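PDB 2IUY: glycosyltransferase from Streptomyces viridochromogenes, which probably transfers a sugar from a nucleotide donor during assembly of the antibiotic avilamycin A, as a retaining GT-B glycosyltransferase of family GT4. Local coordinates for residues D86-H91 / P103-I108; D139-P144 / V329-R334; P3-L8 / E49-G54; L8-L13 / G31-V36. All coordinates share one frame; numbering follows the deposited sequence.

Overall arrangement
From the N terminus, strand 5-9 runs straight into interaction 4, where its end and the following loop (8-13) meet the start of helix 31-45 (31-36). The return strand 49-53 then lies down beside strand 5-9 in interaction 3, so the loop closed by interaction 4 falls within that closed by interaction 3, and L8 serves both. Interaction 1 follows in series, pairing 86-91 with 103-108 on the other flank of strand 5-9 in the same parallel sheet. Last comes interaction 2, a closure across 184 residues that brings helix 321-336 back to the loop 139-144; its Y332 reaches H89 of interaction 1.

Interaction 1: D86-H91 / P103-I108; sequences DVVHDH and PGTAFI
I108 and H89 meet because I108 directs CG1 anti to its backbone N (chi1 -166°), leaving the CG2 methyl between N and the carbonyl carbon, where it turns onto the imidazole. I108 CG2 lies 3.5 Å from H89 CG, approaching obliquely, and the same methyl touches V87 CG1 at 3.8 Å. The other face of the sheet carries V88 and F107: with F107 CG anti to N, the ring leans toward the neighbouring strand, CD1 packing 3.9 Å from V88 CG1 and CZ 3.8 Å from D90 CB. Between the two layers the backbones form a regular parallel ladder. V88 turns both its N and its O to the partner strand, N donating to A106 O at 2.9 Å with the hydrogen almost in line (174°), O accepting from I108 N. The flanking bonds A106 N to D86 O and D90 N to I108 O complete the set, and H89 CA makes a short CH···O contact of 3.1 Å with I108 O. The polar ends are held by others: H89 ND1 bonds to Y332 OH and NE2 to S110 OG, fixing the rotation of the buried imidazole, while D90 bonds to S92 and G94 N. D86 OD2 accepts from K5 N. Two adjacent parallel strands, 87-90 and 106-111, are thus joined in the core of the N-terminal Rossmann-like domain of a GT-B fold.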
loop_
_atom_site.group_PDB
_atom_site.type_symbol
_atom_site.label_atom_id
_atom_site.label_comp_id
_atom_site.label_asym_id
_atom_site.label_seq_id
_atom_site.Cartn_x
_atom_site.Cartn_y
_atom_site.Cartn_z
ATOM N N ASP A 86 15.693 -12.128 -15.435
ATOM C CA ASP A 86 15.316 -13.452 -14.986
ATOM C C ASP A 86 13.824 -13.558 -14.614
ATOM O O ASP A 86 13.233 -14.644 -14.699
ATOM C CB ASP A 86 16.167 -13.884 -13.810
ATOM C CG ASP A 86 17.665 -13.867 -14.130
ATOM O OD1 ASP A 86 18.129 -14.676 -14.988
ATOM O OD2 ASP A 86 18.352 -12.979 -13.577
ATOM N N VAL A 87 13.248 -12.421 -14.220
ATOM C CA VAL A 87 11.949 -12.357 -13.552
ATOM C C VAL A 87 11.275 -11.077 -13.990
ATOM O O VAL A 87 11.889 -9.998 -13.955
ATOM C CB VAL A 87 12.116 -12.261 -11.966
ATOM C CG1 VAL A 87 10.762 -12.072 -11.257
ATOM C CG2 VAL A 87 12.846 -13.491 -11.384
ATOM N N VAL A 88 10.020 -11.203 -14.406
ATOM C CA VAL A 88 9.121 -10.059 -14.555
ATOM C C VAL A 88 8.101 -10.124 -13.436
ATOM O O VAL A 88 7.336 -11.045 -13.366
ATOM C CB VAL A 88 8.404 -10.053 -15.934
ATOM C CG1 VAL A 88 7.311 -8.969 -16.022
ATOM C CG2 VAL A 88 9.445 -9.852 -17.049
ATOM N N HIS A 89 8.109 -9.113 -12.575
ATOM C CA HIS A 89 7.255 -9.035 -11.412
ATOM C C HIS A 89 6.293 -7.866 -11.597
ATOM O O HIS A 89 6.681 -6.692 -11.448
ATOM C CB HIS A 89 8.152 -8.877 -10.159
ATOM C CG HIS A 89 7.410 -8.911 -8.861
ATOM N ND1 HIS A 89 8.062 -8.874 -7.644
ATOM C CD2 HIS A 89 6.082 -8.939 -8.578
ATOM C CE1 HIS A 89 7.167 -8.930 -6.668
ATOM N NE2 HIS A 89 5.961 -8.954 -7.209
ATOM N N ASP A 90 5.055 -8.225 -11.959
ATOM C CA ASP A 90 3.982 -7.339 -12.287
ATOM C C ASP A 90 3.242 -6.835 -11.048
ATOM O O ASP A 90 2.782 -7.601 -10.217
ATOM C CB ASP A 90 2.992 -7.988 -13.305
ATOM C CG ASP A 90 1.958 -6.975 -13.831
ATOM O OD1 ASP A 90 2.340 -5.791 -13.992
ATOM O OD2 ASP A 90 0.764 -7.314 -14.017
ATOM N N HIS A 91 3.148 -5.506 -10.947
ATOM C CA HIS A 91 2.323 -4.845 -9.938
ATOM C C HIS A 91 1.175 -4.083 -10.562
ATOM O O HIS A 91 0.471 -3.412 -9.856
ATOM C CB HIS A 91 3.180 -3.851 -9.127
ATOM C CG HIS A 91 4.213 -4.534 -8.284
ATOM N ND1 HIS A 91 4.015 -4.820 -6.955
ATOM C CD2 HIS A 91 5.424 -5.049 -8.612
ATOM C CE1 HIS A 91 5.087 -5.426 -6.479
ATOM N NE2 HIS A 91 5.960 -5.571 -7.464
ATOM N N PRO A 103 12.249 -17.193 -23.574
ATOM C CA PRO A 103 12.287 -18.455 -22.823
ATOM C C PRO A 103 13.189 -18.297 -21.625
ATOM O O PRO A 103 14.230 -17.663 -21.714
ATOM C CB PRO A 103 12.944 -19.446 -23.802
ATOM C CG PRO A 103 12.907 -18.791 -25.156
ATOM C CD PRO A 103 12.710 -17.331 -24.977
ATOM N N GLY A 104 12.791 -18.849 -20.495
ATOM C CA GLY A 104 13.620 -18.792 -19.311
ATOM C C GLY A 104 13.168 -17.697 -18.355
ATOM O O GLY A 104 13.548 -17.693 -17.178
ATOM N N THR A 105 12.357 -16.768 -18.839
ATOM C CA THR A 105 11.934 -15.652 -17.990
ATOM C C THR A 105 10.720 -16.061 -17.139
ATOM O O THR A 105 9.688 -16.440 -17.669
ATOM C CB THR A 105 11.662 -14.346 -18.820
ATOM O OG1 THR A 105 12.836 -14.029 -19.564
ATOM C CG2 THR A 105 11.393 -13.184 -17.898
ATOM N N ALA A 106 10.851 -15.954 -15.808
ATOM C CA ALA A 106 9.729 -16.241 -14.897
ATOM C C ALA A 106 8.776 -15.051 -14.842
ATOM O O ALA A 106 9.192 -13.891 -14.932
ATOM C CB ALA A 106 10.263 -16.555 -13.451
ATOM N N PHE A 107 7.493 -15.348 -14.697
ATOM C CA PHE A 107 6.497 -14.302 -14.536
ATOM C C PHE A 107 5.813 -14.446 -13.158
ATOM O O PHE A 107 5.330 -15.527 -12.786
ATOM C CB PHE A 107 5.473 -14.317 -15.673
ATOM C CG PHE A 107 4.495 -13.202 -15.591
ATOM C CD1 PHE A 107 4.819 -11.922 -16.072
ATOM C CD2 PHE A 107 3.245 -13.405 -14.999
ATOM C CE1 PHE A 107 3.895 -10.870 -15.969
ATOM C CE2 PHE A 107 2.306 -12.373 -14.916
ATOM C CZ PHE A 107 2.639 -11.105 -15.374
ATOM N N ILE A 108 5.826 -13.347 -12.401
ATOM C CA ILE A 108 5.186 -13.294 -11.083
ATOM C C ILE A 108 4.409 -11.990 -10.939
ATOM O O ILE A 108 4.776 -10.960 -11.526
ATOM C CB ILE A 108 6.252 -13.465 -9.898
ATOM C CG1 ILE A 108 5.544 -13.753 -8.552
ATOM C CG2 ILE A 108 7.255 -12.267 -9.834
ATOM C CD1 ILE A 108 6.488 -14.243 -7.411
#

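Interaction 2: D139-P144 / V329-R334; sequences DAPVIP and VEQYRR
D139 and R334 form the polar, solvent-facing part of this contact, with R334 NH2 gripped twice by one residue. D139 OD2 makes a salt bridge to R334 NH2 at 2.9 Å, meeting the guanidinium at its edge although the two planes are turned 65° apart. Backbone D139 O accepts a hydrogen bond from R334 NH2 at 3.0 Å, with the oxygen tilted from the guanidinium plane. Beside this pair the P141 ring packs against the amide of Q331, its CG 3.3 Å from Q331 OE1, and the I143 and Q331 side chains run past each other in opposite directions, I143 CD1 4.0 Å from Q331 CG. The next layer explains the aim of the arginine. Its chain is extended from CG to NE, which carries the charge out from the helix to the loop, and R334 NH1 donates to Q331 OE1 at 2.8 Å, close to the guanidinium plane. Q331, one helical turn earlier, bends at chi2 (-52°) to bring its amide there. A water accepts from R334 NH1 and gives a weak bond to D139 O. Farther out, W341 touches both P141 and R334, P141 and I143 bond through their backbones to Y125 of the sheet edge, and R131 binds A140 O. Helix 321-336 is tied to the loop after helix 128-133, and this C-terminal helix packs against the N-terminal domain, as is usual in GT-B glycosyltransferases.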
loop_
_atom_site.group_PDB
_atom_site.type_symbol
_atom_site.label_atom_id
_atom_site.label_comp_id
_atom_site.label_asym_id
_atom_site.label_seq_id
_atom_site.Cartn_x
_atom_site.Cartn_y
_atom_site.Cartn_z
ATOM N N ASP A 139 -2.008 -22.809 -2.523
ATOM C CA ASP A 139 -0.592 -22.769 -2.838
ATOM C C ASP A 139 -0.079 -21.398 -3.378
ATOM O O ASP A 139 1.125 -21.254 -3.636
ATOM C CB ASP A 139 -0.206 -23.954 -3.771
ATOM C CG ASP A 139 1.119 -24.595 -3.361
ATOM O OD1 ASP A 139 1.450 -24.463 -2.173
ATOM O OD2 ASP A 139 1.840 -25.181 -4.200
ATOM N N ALA A 140 -0.986 -20.413 -3.537
ATOM C CA ALA A 140 -0.563 -19.010 -3.828
ATOM C C ALA A 140 0.018 -18.308 -2.589
ATOM O O ALA A 140 -0.607 -18.267 -1.540
ATOM C CB ALA A 140 -1.712 -18.179 -4.441
ATOM N N PRO A 141 1.224 -17.753 -2.716
ATOM C CA PRO A 141 1.847 -17.101 -1.567
ATOM C C PRO A 141 1.091 -15.852 -1.138
ATOM O O PRO A 141 0.506 -15.138 -1.964
ATOM C CB PRO A 141 3.246 -16.687 -2.089
ATOM C CG PRO A 141 3.446 -17.466 -3.347
ATOM C CD PRO A 141 2.088 -17.714 -3.917
ATOM N N VAL A 142 1.095 -15.634 0.168
ATOM C CA VAL A 142 0.589 -14.440 0.752
ATOM C C VAL A 142 1.802 -13.711 1.318
ATOM O O VAL A 142 2.543 -14.255 2.160
ATOM C CB VAL A 142 -0.479 -14.739 1.821
ATOM C CG1 VAL A 142 -0.754 -13.505 2.618
ATOM C CG2 VAL A 142 -1.763 -15.230 1.159
ATOM N N ILE A 143 2.045 -12.510 0.795
ATOM C CA ILE A 143 3.220 -11.764 1.184
ATOM C C ILE A 143 2.765 -10.331 1.368
ATOM O O ILE A 143 2.369 -9.707 0.408
ATOM C CB ILE A 143 4.421 -11.863 0.140
ATOM C CG1 ILE A 143 4.901 -13.305 -0.087
ATOM C CG2 ILE A 143 5.584 -11.058 0.634
ATOM C CD1 ILE A 143 5.930 -13.427 -1.245
ATOM N N PRO A 144 2.774 -9.823 2.618
ATOM C CA PRO A 144 2.163 -8.508 2.873
ATOM C C PRO A 144 3.005 -7.367 2.329
ATOM O O PRO A 144 4.151 -7.605 1.842
ATOM C CB PRO A 144 2.036 -8.496 4.413
ATOM C CG PRO A 144 3.183 -9.339 4.888
ATOM C CD PRO A 144 3.265 -10.455 3.870
ATOM N N VAL A 329 11.984 -13.176 -3.494
ATOM C CA VAL A 329 13.065 -13.891 -4.167
ATOM C C VAL A 329 12.873 -15.393 -4.053
ATOM O O VAL A 329 13.087 -16.124 -5.027
ATOM C CB VAL A 329 14.458 -13.444 -3.628
ATOM C CG1 VAL A 329 15.614 -14.307 -4.214
ATOM C CG2 VAL A 329 14.698 -11.948 -3.933
ATOM N N GLU A 330 12.466 -15.858 -2.878
ATOM C CA GLU A 330 12.158 -17.275 -2.679
ATOM C C GLU A 330 11.121 -17.730 -3.708
ATOM O O GLU A 330 11.291 -18.789 -4.287
ATOM C CB GLU A 330 11.694 -17.549 -1.216
ATOM C CG GLU A 330 11.438 -19.039 -0.879
ATOM C CD GLU A 330 10.725 -19.277 0.465
ATOM O OE1 GLU A 330 10.275 -18.292 1.134
ATOM O OE2 GLU A 330 10.603 -20.479 0.846
ATOM N N GLN A 331 10.067 -16.931 -3.938
ATOM C CA GLN A 331 9.053 -17.211 -4.983
ATOM C C GLN A 331 9.585 -17.060 -6.406
ATOM O O GLN A 331 9.244 -17.827 -7.259
ATOM C CB GLN A 331 7.776 -16.354 -4.798
ATOM C CG GLN A 331 7.087 -16.514 -3.426
ATOM C CD GLN A 331 6.813 -17.993 -3.088
ATOM O OE1 GLN A 331 6.463 -18.759 -3.967
ATOM N NE2 GLN A 331 6.999 -18.385 -1.827
ATOM N N TYR A 332 10.428 -16.085 -6.665
ATOM C CA TYR A 332 11.124 -16.023 -7.957
ATOM C C TYR A 332 11.882 -17.314 -8.254
ATOM O O TYR A 332 11.790 -17.832 -9.349
ATOM C CB TYR A 332 12.147 -14.872 -8.018
ATOM C CG TYR A 332 11.646 -13.447 -7.737
ATOM C CD1 TYR A 332 10.278 -13.124 -7.640
ATOM C CD2 TYR A 332 12.575 -12.412 -7.565
ATOM C CE1 TYR A 332 9.874 -11.759 -7.397
ATOM C CE2 TYR A 332 12.179 -11.118 -7.321
ATOM C CZ TYR A 332 10.836 -10.794 -7.242
ATOM O OH TYR A 332 10.526 -9.450 -6.965
ATOM N N ARG A 333 12.671 -17.782 -7.293
ATOM C CA ARG A 333 13.423 -19.035 -7.436
ATOM C C ARG A 333 12.534 -20.268 -7.583
ATOM O O ARG A 333 12.911 -21.229 -8.296
ATOM C CB ARG A 333 14.436 -19.204 -6.279
ATOM C CG ARG A 333 15.510 -18.097 -6.319
ATOM C CD ARG A 333 16.790 -18.489 -5.645
ATOM N NE ARG A 333 17.655 -17.340 -5.380
ATOM C CZ ARG A 333 18.522 -16.812 -6.242
ATOM N NH1 ARG A 333 18.686 -17.323 -7.459
ATOM N NH2 ARG A 333 19.245 -15.767 -5.857
ATOM N N ARG A 334 11.388 -20.259 -6.903
ATOM C CA ARG A 334 10.371 -21.322 -7.048
ATOM C C ARG A 334 9.927 -21.425 -8.507
ATOM O O ARG A 334 9.916 -22.497 -9.092
ATOM C CB ARG A 334 9.179 -21.022 -6.124
ATOM C CG ARG A 334 7.925 -21.895 -6.372
ATOM C CD ARG A 334 6.877 -21.566 -5.330
ATOM N NE ARG A 334 5.666 -22.399 -5.324
ATOM C CZ ARG A 334 4.597 -22.069 -4.596
ATOM N NH1 ARG A 334 4.618 -20.929 -3.890
ATOM N NH2 ARG A 334 3.523 -22.837 -4.576
HETATM O O HOH W 1 3.217 -20.488 -1.182
#

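Interaction 3: P3-L8 / E49-G54; sequences PLKVAL and EVFLLG
L8 and V50 make the tight apolar side of this strand pair, with L8 CD1 3.7 Å from V50 CG1. L8 CG stands anti to its carbonyl carbon (chi1 -83°), and the chain rises from the sheet with CD1 against the V50 methyl. V6 belongs to this same buried face. On the reverse face the packing changes along the strand: A7 CB meets L53 CD1 at 3.9 Å within the core, whereas K5, E49 and F51 reach the partly exposed end. There the aliphatic part of K5 lies alongside E49, with K5 CD 3.4 Å from E49 OE1. The charged atoms K5 NZ and E49 OE1 nevertheless stay 4.9 Å apart and form no ion pair; NZ makes a long, weak one with D84. K5 CB comes within 3.9 Å of F51 CE2, while V6 O lies at the edge of the F51 ring, near its plane. Five backbone bonds run along the pair, from E49 N to L4 O at 2.7 Å through to L53 N to L8 O at 3.0 Å. The strand directions differ by 20°, the usual twist between parallel neighbours. Helix 31-45 packs on L8 and V50, helix 321-336 adds Y332 against V6, and helix 73-82 sits over A7 and L53; strand 87-90 bonds to the far edge of strand 5-9, and strand 65-67 to that of strand 49-53.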
loop_
_atom_site.group_PDB
_atom_site.type_symbol
_atom_site.label_atom_id
_atom_site.label_comp_id
_atom_site.label_asym_id
_atom_site.label_seq_id
_atom_site.Cartn_x
_atom_site.Cartn_y
_atom_site.Cartn_z
ATOM N N PRO A 3 22.782 -13.444 -8.380
ATOM C CA PRO A 3 22.078 -12.149 -8.437
ATOM C C PRO A 3 21.099 -12.144 -9.598
ATOM O O PRO A 3 21.454 -12.473 -10.742
ATOM C CB PRO A 3 23.179 -11.130 -8.666
ATOM C CG PRO A 3 24.381 -11.917 -9.145
ATOM C CD PRO A 3 24.056 -13.396 -9.119
ATOM N N LEU A 4 19.868 -11.778 -9.294
ATOM C CA LEU A 4 18.772 -11.851 -10.257
ATOM C C LEU A 4 18.660 -10.489 -10.895
ATOM O O LEU A 4 19.062 -9.440 -10.289
ATOM C CB LEU A 4 17.481 -12.302 -9.519
ATOM C CG LEU A 4 17.553 -13.758 -9.036
ATOM C CD1 LEU A 4 16.392 -14.198 -8.148
ATOM C CD2 LEU A 4 17.706 -14.775 -10.225
ATOM N N LYS A 5 18.226 -10.511 -12.162
ATOM C CA LYS A 5 17.785 -9.310 -12.858
ATOM C C LYS A 5 16.280 -9.332 -12.812
ATOM O O LYS A 5 15.674 -10.286 -13.270
ATOM C CB LYS A 5 18.333 -9.243 -14.286
ATOM C CG LYS A 5 19.893 -9.292 -14.309
ATOM C CD LYS A 5 20.416 -8.583 -15.527
ATOM C CE LYS A 5 20.721 -9.442 -16.701
ATOM N NZ LYS A 5 21.012 -8.530 -17.928
ATOM N N VAL A 6 15.691 -8.331 -12.148
ATOM C CA VAL A 6 14.239 -8.332 -11.882
ATOM C C VAL A 6 13.618 -7.122 -12.586
ATOM O O VAL A 6 14.027 -5.968 -12.352
ATOM C CB VAL A 6 13.859 -8.309 -10.372
ATOM C CG1 VAL A 6 12.282 -8.444 -10.171
ATOM C CG2 VAL A 6 14.653 -9.376 -9.505
ATOM N N ALA A 7 12.676 -7.388 -13.479
ATOM C CA ALA A 7 11.876 -6.333 -14.087
ATOM C C ALA A 7 10.653 -6.148 -13.217
ATOM O O ALA A 7 9.849 -7.078 -13.098
ATOM C CB ALA A 7 11.475 -6.707 -15.498
ATOM N N LEU A 8 10.547 -4.967 -12.578
ATOM C CA LEU A 8 9.436 -4.615 -11.688
ATOM C C LEU A 8 8.533 -3.710 -12.453
ATOM O O LEU A 8 8.988 -2.638 -12.829
ATOM C CB LEU A 8 9.893 -3.809 -10.468
ATOM C CG LEU A 8 10.444 -4.493 -9.235
ATOM C CD1 LEU A 8 10.773 -3.384 -8.161
ATOM C CD2 LEU A 8 9.471 -5.604 -8.740
ATOM N N GLU A 49 19.532 -6.904 -9.371
ATOM C CA GLU A 49 19.479 -5.792 -10.265
ATOM C C GLU A 49 17.996 -5.509 -10.598
ATOM O O GLU A 49 17.253 -6.422 -10.831
ATOM C CB GLU A 49 20.328 -6.096 -11.505
ATOM C CG GLU A 49 20.880 -4.882 -12.140
ATOM C CD GLU A 49 21.641 -5.156 -13.415
ATOM O OE1 GLU A 49 22.049 -6.334 -13.619
ATOM O OE2 GLU A 49 21.800 -4.178 -14.203
ATOM N N VAL A 50 17.565 -4.246 -10.542
ATOM C CA VAL A 50 16.150 -3.891 -10.726
ATOM C C VAL A 50 15.985 -2.972 -11.961
ATOM O O VAL A 50 16.712 -1.984 -12.114
ATOM C CB VAL A 50 15.523 -3.264 -9.431
ATOM C CG1 VAL A 50 14.082 -2.770 -9.680
ATOM C CG2 VAL A 50 15.535 -4.267 -8.315
ATOM N N PHE A 51 15.094 -3.388 -12.874
ATOM C CA PHE A 51 14.696 -2.640 -14.052
ATOM C C PHE A 51 13.265 -2.233 -13.736
ATOM O O PHE A 51 12.425 -3.081 -13.531
ATOM C CB PHE A 51 14.821 -3.536 -15.319
ATOM C CG PHE A 51 16.239 -3.957 -15.592
ATOM C CD1 PHE A 51 17.055 -3.193 -16.441
ATOM C CD2 PHE A 51 16.795 -5.058 -14.909
ATOM C CE1 PHE A 51 18.371 -3.559 -16.656
ATOM C CE2 PHE A 51 18.135 -5.443 -15.096
ATOM C CZ PHE A 51 18.918 -4.706 -15.978
ATOM N N LEU A 52 13.043 -0.918 -13.577
ATOM C CA LEU A 52 11.753 -0.398 -13.187
ATOM C C LEU A 52 11.071 0.018 -14.471
ATOM O O LEU A 52 11.650 0.773 -15.250
ATOM C CB LEU A 52 11.878 0.784 -12.178
ATOM C CG LEU A 52 10.630 1.613 -11.892
ATOM C CD1 LEU A 52 9.610 0.718 -11.093
ATOM C CD2 LEU A 52 10.990 2.926 -11.114
ATOM N N LEU A 53 9.847 -0.478 -14.660
ATOM C CA LEU A 53 9.038 -0.218 -15.835
ATOM C C LEU A 53 7.752 0.408 -15.340
ATOM O O LEU A 53 7.352 0.197 -14.176
ATOM C CB LEU A 53 8.699 -1.538 -16.540
ATOM C CG LEU A 53 9.843 -2.186 -17.291
ATOM C CD1 LEU A 53 9.615 -3.636 -17.077
ATOM C CD2 LEU A 53 9.682 -1.816 -18.806
ATOM N N GLY A 54 7.145 1.196 -16.232
ATOM C CA GLY A 54 5.877 1.836 -16.006
ATOM C C GLY A 54 6.018 3.021 -15.096
ATOM O O GLY A 54 5.031 3.402 -14.461
#

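Interaction 4: L8-L13 / G31-V36; sequences LVNIPL and GIQWVV
I11 and I32 cross at about a right angle where the end of the first strand of the Rossmann-like N-terminal domain and the loop after it meet the first helix of the beta-alpha-beta unit. With I11 CG1 trans to N (chi1 -177°), I11 CG2 falls between N and the carbonyl carbon and turns to I32 CG2, 3.7 Å away, while the two CD1 atoms of I11 and I32 come within 3.8 Å of each other. Farther along the helix, V36 and L8 slide past one another in opposite directions, V36 CG1 lying 4.0 Å from L8 CD1. Between these apolar pairs sits N10, whose side chain slants across that of Q33, the amide planes 52° apart. L13 meets Q33 nearly at a right angle at the more exposed end. Q33 also lies near G30 and Y29, which bind UDP in this protein, although no UDP is present in this chain. No hydrogen bond spans the two segments, and the contact rests on van der Waals packing. N10 ND2 is instead held by G54 O, which anchors the amide to the end of strand 49-53. Its other atom is less well served: N10 OD1 is buried without a polar partner, with helix carbons as its neighbours across the contact, Q33 CG at 3.6 Å and V36 CG2 at 3.9 Å.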
loop_
_atom_site.group_PDB
_atom_site.type_symbol
_atom_site.label_atom_id
_atom_site.label_comp_id
_atom_site.label_asym_id
_atom_site.label_seq_id
_atom_site.Cartn_x
_atom_site.Cartn_y
_atom_site.Cartn_z
ATOM N N LEU A 8 10.547 -4.967 -12.578
ATOM C CA LEU A 8 9.436 -4.615 -11.688
ATOM C C LEU A 8 8.533 -3.710 -12.453
ATOM O O LEU A 8 8.988 -2.638 -12.829
ATOM C CB LEU A 8 9.893 -3.809 -10.468
ATOM C CG LEU A 8 10.444 -4.493 -9.235
ATOM C CD1 LEU A 8 10.773 -3.384 -8.161
ATOM C CD2 LEU A 8 9.471 -5.604 -8.740
ATOM N N VAL A 9 7.262 -4.105 -12.641
ATOM C CA VAL A 9 6.366 -3.360 -13.511
ATOM C C VAL A 9 5.409 -2.664 -12.614
ATOM O O VAL A 9 4.550 -3.292 -11.984
ATOM C CB VAL A 9 5.580 -4.256 -14.585
ATOM C CG1 VAL A 9 4.954 -3.364 -15.666
ATOM C CG2 VAL A 9 6.528 -5.250 -15.285
ATOM N N ASN A 10 5.589 -1.347 -12.529
ATOM C CA ASN A 10 4.682 -0.472 -11.822
ATOM C C ASN A 10 3.445 -0.320 -12.667
ATOM O O ASN A 10 3.505 -0.479 -13.894
ATOM C CB ASN A 10 5.332 0.917 -11.668
ATOM C CG ASN A 10 4.452 1.896 -10.941
ATOM O OD1 ASN A 10 3.905 1.578 -9.887
ATOM N ND2 ASN A 10 4.334 3.109 -11.471
ATOM N N ILE A 11 2.347 0.038 -12.007
ATOM C CA ILE A 11 1.062 0.345 -12.656
ATOM C C ILE A 11 1.214 1.679 -13.411
ATOM O O ILE A 11 1.450 2.727 -12.777
ATOM C CB ILE A 11 -0.100 0.433 -11.613
ATOM C CG1 ILE A 11 -1.436 0.689 -12.316
ATOM C CG2 ILE A 11 0.161 1.562 -10.543
ATOM C CD1 ILE A 11 -2.674 0.507 -11.390
ATOM N N PRO A 12 1.149 1.644 -14.765
ATOM C CA PRO A 12 1.346 2.892 -15.569
ATOM C C PRO A 12 0.141 3.861 -15.503
ATOM O O PRO A 12 -0.935 3.560 -16.022
ATOM C CB PRO A 12 1.616 2.376 -17.008
ATOM C CG PRO A 12 1.608 0.894 -16.945
ATOM C CD PRO A 12 0.958 0.451 -15.615
ATOM N N LEU A 13 0.330 5.002 -14.840
ATOM C CA LEU A 13 -0.721 5.940 -14.609
ATOM C C LEU A 13 -0.155 7.337 -14.764
ATOM O O LEU A 13 0.915 7.631 -14.256
ATOM C CB LEU A 13 -1.271 5.814 -13.164
ATOM C CG LEU A 13 -2.160 4.607 -12.790
ATOM C CD1 LEU A 13 -2.607 4.654 -11.297
ATOM C CD2 LEU A 13 -3.409 4.548 -13.705
ATOM N N GLY A 31 -0.738 4.444 -3.626
ATOM C CA GLY A 31 -0.365 3.268 -2.860
ATOM C C GLY A 31 0.504 2.255 -3.554
ATOM O O GLY A 31 1.502 1.895 -3.000
ATOM N N ILE A 32 0.137 1.774 -4.749
ATOM C CA ILE A 32 0.963 0.771 -5.468
ATOM C C ILE A 32 2.415 1.199 -5.720
ATOM O O ILE A 32 3.358 0.379 -5.655
ATOM C CB ILE A 32 0.328 0.297 -6.822
ATOM C CG1 ILE A 32 -0.967 -0.496 -6.554
ATOM C CG2 ILE A 32 1.347 -0.537 -7.677
ATOM C CD1 ILE A 32 -1.840 -0.752 -7.851
ATOM N N GLN A 33 2.571 2.489 -6.008
ATOM C CA GLN A 33 3.847 3.102 -6.347
ATOM C C GLN A 33 4.763 3.129 -5.126
ATOM O O GLN A 33 5.955 2.927 -5.252
ATOM C CB GLN A 33 3.619 4.506 -6.907
ATOM C CG GLN A 33 2.839 4.523 -8.202
ATOM C CD GLN A 33 1.320 4.797 -8.023
ATOM O OE1 GLN A 33 0.735 4.572 -6.952
ATOM N NE2 GLN A 33 0.695 5.276 -9.075
ATOM N N TRP A 34 4.191 3.366 -3.949
ATOM C CA TRP A 34 4.900 3.224 -2.689
ATOM C C TRP A 34 5.302 1.751 -2.453
ATOM O O TRP A 34 6.426 1.467 -2.072
ATOM C CB TRP A 34 4.074 3.787 -1.494
ATOM C CG TRP A 34 4.327 5.286 -1.357
ATOM C CD1 TRP A 34 3.446 6.305 -1.592
ATOM C CD2 TRP A 34 5.580 5.895 -1.038
ATOM N NE1 TRP A 34 4.089 7.525 -1.438
ATOM C CE2 TRP A 34 5.395 7.295 -1.085
ATOM C CE3 TRP A 34 6.841 5.389 -0.686
ATOM C CZ2 TRP A 34 6.418 8.190 -0.774
ATOM C CZ3 TRP A 34 7.866 6.282 -0.404
ATOM C CH2 TRP A 34 7.649 7.662 -0.459
ATOM N N VAL A 35 4.397 0.829 -2.723
ATOM C CA VAL A 35 4.740 -0.608 -2.563
ATOM C C VAL A 35 5.980 -0.940 -3.377
ATOM O O VAL A 35 6.900 -1.576 -2.883
ATOM C CB VAL A 35 3.573 -1.546 -2.932
ATOM C CG1 VAL A 35 4.004 -3.038 -2.827
ATOM C CG2 VAL A 35 2.347 -1.258 -2.022
ATOM N N VAL A 36 5.989 -0.530 -4.632
ATOM C CA VAL A 36 7.065 -0.870 -5.579
ATOM C C VAL A 36 8.401 -0.248 -5.139
ATOM O O VAL A 36 9.427 -0.874 -5.246
ATOM C CB VAL A 36 6.672 -0.424 -7.027
ATOM C CG1 VAL A 36 7.778 -0.737 -8.020
ATOM C CG2 VAL A 36 5.370 -1.134 -7.468
#